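Local coordinates for putative capsular polysaccharide biosynthesis protein (Streptococcus pneumoniae serotype 4, PDB 6EWJ) that probably acts as a pyridoxal phosphate-dependent sugar aminotransferase in the making of pneumococcal teichoic acid, at residues L285-R288 with K289-D293; P384-T387 with K388-D391. One frame throughout, in Å; residues are numbered along the deposited sequence.

In the fold
The chain reaches contact 1 first, within the long helix 268-299. Contact 1 closes no loop; it joins side chains one turn apart. After strand 380-383 the chain enters contact 2, a beta turn that leads into helix 391-409. The two contacts follow in series, neither nested nor crossed, yet their centres lie about 9 Å apart. R287 ties them together: its NH2 forms a salt bridge with OD1 of D391 and a probable hydrogen bond to O of L389. I291 of the helix also packs against the backbone of H386. Helix 268-299 is thereby fastened to the loop before helix 391-409.

Contact 1: L285-R288 with K289-D293; sequences LQRR and KDIVD
R287 lays its guanidinium over I291, one turn further along helix 268-299. This is an i, i+4 contact inside a regular alpha-helix of the DegT/DnrJ/EryC1 aminotransferase family. Four backbone bonds of the i+4 pattern hold the turn: N of K289, D290, I291 and V292 donate to O of L285, Q286, R287 and R288. The I291 N to R287 O bond measures 3.0 Å.

The packing part of the contact is I291 against the flat face of the R287 guanidinium. I291 CG1 sits over the centre of that face, 3.7 Å from R287 CZ. The two side chains cross at about a right angle. The R287 chain leaves with CG anti to the backbone N and then bends at chi2 (57°), which folds the group back over I291. I291 CD1 lies near NE of the same arginine. NH2 of R287 bonds to L389 O and makes a salt bridge with D391, so partners beyond the helix also fix the rotation of the flat group.

The inner side of the helix faces the rest of the fold. R288 NH1 bonds to R318 O, and its side chain comes within about 7 Å of that of K205, the predicted cofactor lysine. V292 CG2 packs 3.4 Å from R288 O.

The polar side-chain pair is Q286 and D290, again four residues apart. Q286 also bends at chi2 (59°), and this brings its amide to the carboxylate. The amide and carboxylate planes stand 55° apart. K289 passes the same amide, with its CD 3.8 Å from Q286 NE2. The Q286 NE2 to D290 OD1 bond is 2.9 Å long but bent; it reaches the syn side of OD1 from outside the carboxylate plane.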
loop_
_atom_site.group_PDB
_atom_site.type_symbol
_atom_site.label_atom_id
_atom_site.label_comp_id
_atom_site.label_asym_id
_atom_site.label_seq_id
_atom_site.Cartn_x
_atom_site.Cartn_y
_atom_site.Cartn_z
ATOM N N LEU A 285 23.579 -4.294 14.218
ATOM C CA LEU A 285 24.242 -3.021 14.280
ATOM C C LEU A 285 25.728 -3.175 14.632
ATOM O O LEU A 285 26.556 -2.473 14.075
ATOM C CB LEU A 285 23.527 -2.099 15.269
ATOM C CG LEU A 285 22.162 -1.542 14.864
ATOM C CD1 LEU A 285 21.699 -0.543 15.922
ATOM C CD2 LEU A 285 22.211 -0.860 13.506
ATOM N N GLN A 286 26.041 -4.086 15.575
ATOM C CA GLN A 286 27.431 -4.313 16.003
ATOM C C GLN A 286 28.259 -4.878 14.853
ATOM O O GLN A 286 29.334 -4.363 14.554
ATOM C CB GLN A 286 27.486 -5.238 17.239
ATOM C CG GLN A 286 28.906 -5.483 17.774
ATOM C CD GLN A 286 29.625 -4.202 18.173
ATOM O OE1 GLN A 286 29.071 -3.373 18.892
ATOM N NE2 GLN A 286 30.844 -4.009 17.670
ATOM N N ARG A 287 27.729 -5.897 14.173
ATOM C CA ARG A 287 28.397 -6.448 12.990
ATOM C C ARG A 287 28.658 -5.382 11.914
ATOM O O ARG A 287 29.766 -5.314 11.372
ATOM C CB ARG A 287 27.613 -7.606 12.373
ATOM C CG ARG A 287 28.293 -8.279 11.173
ATOM C CD ARG A 287 29.682 -8.820 11.467
ATOM N NE ARG A 287 30.318 -9.294 10.238
ATOM C CZ ARG A 287 31.631 -9.284 9.972
ATOM N NH1 ARG A 287 32.528 -8.854 10.869
ATOM N NH2 ARG A 287 32.069 -9.756 8.805
ATOM N N ARG A 288 27.700 -4.497 11.675
ATOM C CA ARG A 288 27.893 -3.424 10.678
ATOM C C ARG A 288 29.027 -2.453 11.098
ATOM O O ARG A 288 29.825 -1.976 10.261
ATOM C CB ARG A 288 26.606 -2.648 10.439
ATOM C CG ARG A 288 25.567 -3.500 9.768
ATOM C CD ARG A 288 24.235 -2.787 9.558
ATOM N NE ARG A 288 23.439 -3.536 8.575
ATOM C CZ ARG A 288 23.405 -3.320 7.252
ATOM N NH1 ARG A 288 24.094 -2.338 6.671
ATOM N NH2 ARG A 288 22.641 -4.085 6.499
ATOM N N LYS A 289 29.084 -2.166 12.395
ATOM C CA LYS A 289 30.163 -1.357 12.960
ATOM C C LYS A 289 31.531 -1.970 12.648
ATOM O O LYS A 289 32.435 -1.288 12.144
ATOM C CB LYS A 289 29.952 -1.185 14.468
ATOM C CG LYS A 289 31.035 -0.322 15.097
ATOM C CD LYS A 289 30.980 -0.351 16.621
ATOM C CE LYS A 289 31.244 1.066 17.181
ATOM N NZ LYS A 289 30.837 1.188 18.622
ATOM N N ASP A 290 31.670 -3.253 12.957
ATOM C CA ASP A 290 32.911 -3.996 12.711
ATOM C C ASP A 290 33.313 -4.009 11.236
ATOM O O ASP A 290 34.507 -3.927 10.938
ATOM C CB ASP A 290 32.782 -5.434 13.192
ATOM C CG ASP A 290 32.583 -5.554 14.705
ATOM O OD1 ASP A 290 32.695 -4.566 15.464
ATOM O OD2 ASP A 290 32.251 -6.682 15.127
ATOM N N ILE A 291 32.344 -4.158 10.320
ATOM C CA ILE A 291 32.642 -4.096 8.885
ATOM C C ILE A 291 33.095 -2.690 8.517
ATOM O O ILE A 291 34.056 -2.548 7.776
ATOM C CB ILE A 291 31.439 -4.517 8.006
ATOM C CG1 ILE A 291 31.162 -6.013 8.204
ATOM C CG2 ILE A 291 31.700 -4.232 6.518
ATOM C CD1 ILE A 291 29.774 -6.420 7.833
ATOM N N VAL A 292 32.400 -1.666 9.009
ATOM C CA VAL A 292 32.742 -0.285 8.655
ATOM C C VAL A 292 34.129 0.067 9.157
ATOM O O VAL A 292 34.935 0.631 8.420
ATOM C CB VAL A 292 31.688 0.741 9.121
ATOM C CG1 VAL A 292 32.205 2.162 9.053
ATOM C CG2 VAL A 292 30.433 0.640 8.234
ATOM N N ASP A 293 34.432 -0.315 10.394
ATOM C CA ASP A 293 35.772 -0.060 10.926
ATOM C C ASP A 293 36.849 -0.748 10.078
ATOM O O ASP A 293 37.924 -0.196 9.894
ATOM C CB ASP A 293 35.870 -0.465 12.402
ATOM C CG ASP A 293 34.985 0.390 13.301
ATOM O OD1 ASP A 293 34.602 1.523 12.921
ATOM O OD2 ASP A 293 34.683 -0.077 14.414
#

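Contact 2: P384-T387 with K388-D391; sequences PLHT and KLSD
L389 lies over one face of the H386 ring, across a type I beta turn that runs from H386 to L389. The turn belongs to the loop between strand 380-383 and helix 391-409. The leucine makes a CH-pi contact: its CG stands 3.7 Å from the centroid of the H386 ring and 19° off the normal. It is offset toward the rim, closest to CE1. The two side chains cross at about a right angle.

The H386 ring is also met at its edge. Its CG lies between the backbone N and the carbonyl carbon (chi1 54°), which turns the imidazole back toward the turn. K388 N gives ND1 a weak hydrogen bond of 3.3 Å. The other ring nitrogen, NE2, bonds to the carbonyl of P13, so both ring nitrogens have partners and the flip of the imidazole is restrained. The bond that closes the turn, L389 N to H386 O, is weak as well, at 3.4 Å.

L389 reaches back with its two methyls. CD2 meets H386 NE2 and CE1 and lies 4.2 Å from P384 CB. CD1 packs on the P384 carbonyl, whose oxygen bonds to Y295 OH of helix 268-299.

A water donates to T387 O at 2.7 Å; its approach to L389 O is too short to be trusted as a bond. T387 OG1 bonds to OD2 of D18. S390 is the N-cap of helix 391-409, its OG accepting from E393 N.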
loop_
_atom_site.group_PDB
_atom_site.type_symbol
_atom_site.label_atom_id
_atom_site.label_comp_id
_atom_site.label_asym_id
_atom_site.label_seq_id
_atom_site.Cartn_x
_atom_site.Cartn_y
_atom_site.Cartn_z
ATOM N N PRO A 384 29.318 -2.907 -0.781
ATOM C CA PRO A 384 28.395 -3.706 -0.030
ATOM C C PRO A 384 28.594 -3.517 1.494
ATOM O O PRO A 384 29.741 -3.420 1.965
ATOM C CB PRO A 384 28.772 -5.133 -0.436
ATOM C CG PRO A 384 29.246 -4.998 -1.816
ATOM C CD PRO A 384 30.082 -3.742 -1.729
ATOM N N LEU A 385 27.487 -3.378 2.207
ATOM C CA LEU A 385 27.492 -3.287 3.687
ATOM C C LEU A 385 26.227 -3.955 4.202
ATOM O O LEU A 385 25.141 -3.370 4.178
ATOM C CB LEU A 385 27.558 -1.842 4.165
ATOM C CG LEU A 385 27.659 -1.601 5.686
ATOM C CD1 LEU A 385 28.821 -2.327 6.307
ATOM C CD2 LEU A 385 27.739 -0.115 5.994
ATOM N N HIS A 386 26.393 -5.204 4.631
ATOM C CA HIS A 386 25.318 -5.997 5.151
ATOM C C HIS A 386 25.943 -7.111 5.981
ATOM O O HIS A 386 27.160 -7.363 5.917
ATOM C CB HIS A 386 24.502 -6.588 3.996
ATOM C CG HIS A 386 25.317 -7.351 2.996
ATOM N ND1 HIS A 386 25.682 -8.669 3.170
ATOM C CD2 HIS A 386 25.829 -6.984 1.796
ATOM C CE1 HIS A 386 26.367 -9.084 2.117
ATOM N NE2 HIS A 386 26.483 -8.070 1.274
ATOM N N THR A 387 25.077 -7.826 6.694
ATOM C CA THR A 387 25.542 -8.737 7.752
ATOM C C THR A 387 25.837 -10.159 7.281
ATOM O O THR A 387 26.151 -11.001 8.090
ATOM C CB THR A 387 24.511 -8.755 8.881
ATOM O OG1 THR A 387 23.196 -8.902 8.323
ATOM C CG2 THR A 387 24.591 -7.437 9.632
ATOM N N LYS A 388 25.674 -10.426 5.984
ATOM C CA LYS A 388 26.138 -11.658 5.377
ATOM C C LYS A 388 27.571 -11.575 4.830
ATOM O O LYS A 388 28.124 -12.595 4.426
ATOM C CB LYS A 388 25.171 -12.099 4.259
ATOM C CG LYS A 388 23.688 -12.143 4.664
ATOM C CD LYS A 388 23.382 -13.257 5.645
ATOM C CE LYS A 388 23.334 -14.625 4.994
ATOM N NZ LYS A 388 22.840 -15.615 5.994
ATOM N N LEU A 389 28.180 -10.392 4.845
ATOM C CA LEU A 389 29.593 -10.243 4.461
ATOM C C LEU A 389 30.530 -10.930 5.468
ATOM O O LEU A 389 30.451 -10.666 6.661
ATOM C CB LEU A 389 30.003 -8.767 4.402
ATOM C CG LEU A 389 29.485 -7.901 3.268
ATOM C CD1 LEU A 389 29.880 -6.452 3.520
ATOM C CD2 LEU A 389 30.028 -8.380 1.932
ATOM N N SER A 390 31.411 -11.787 4.979
ATOM C CA SER A 390 32.510 -12.295 5.794
ATOM C C SER A 390 33.654 -11.260 5.852
ATOM O O SER A 390 33.811 -10.428 4.955
ATOM C CB SER A 390 33.049 -13.592 5.197
ATOM O OG SER A 390 33.673 -13.336 3.941
ATOM N N ASP A 391 34.484 -11.368 6.883
ATOM C CA ASP A 391 35.724 -10.590 6.954
ATOM C C ASP A 391 36.623 -10.772 5.711
ATOM O O ASP A 391 37.174 -9.798 5.217
ATOM C CB ASP A 391 36.468 -10.894 8.257
ATOM C CG ASP A 391 35.733 -10.359 9.489
ATOM O OD1 ASP A 391 34.839 -9.493 9.341
ATOM O OD2 ASP A 391 36.009 -10.814 10.600
HETATM O O HOH W 1 28.798 -10.856 8.444
#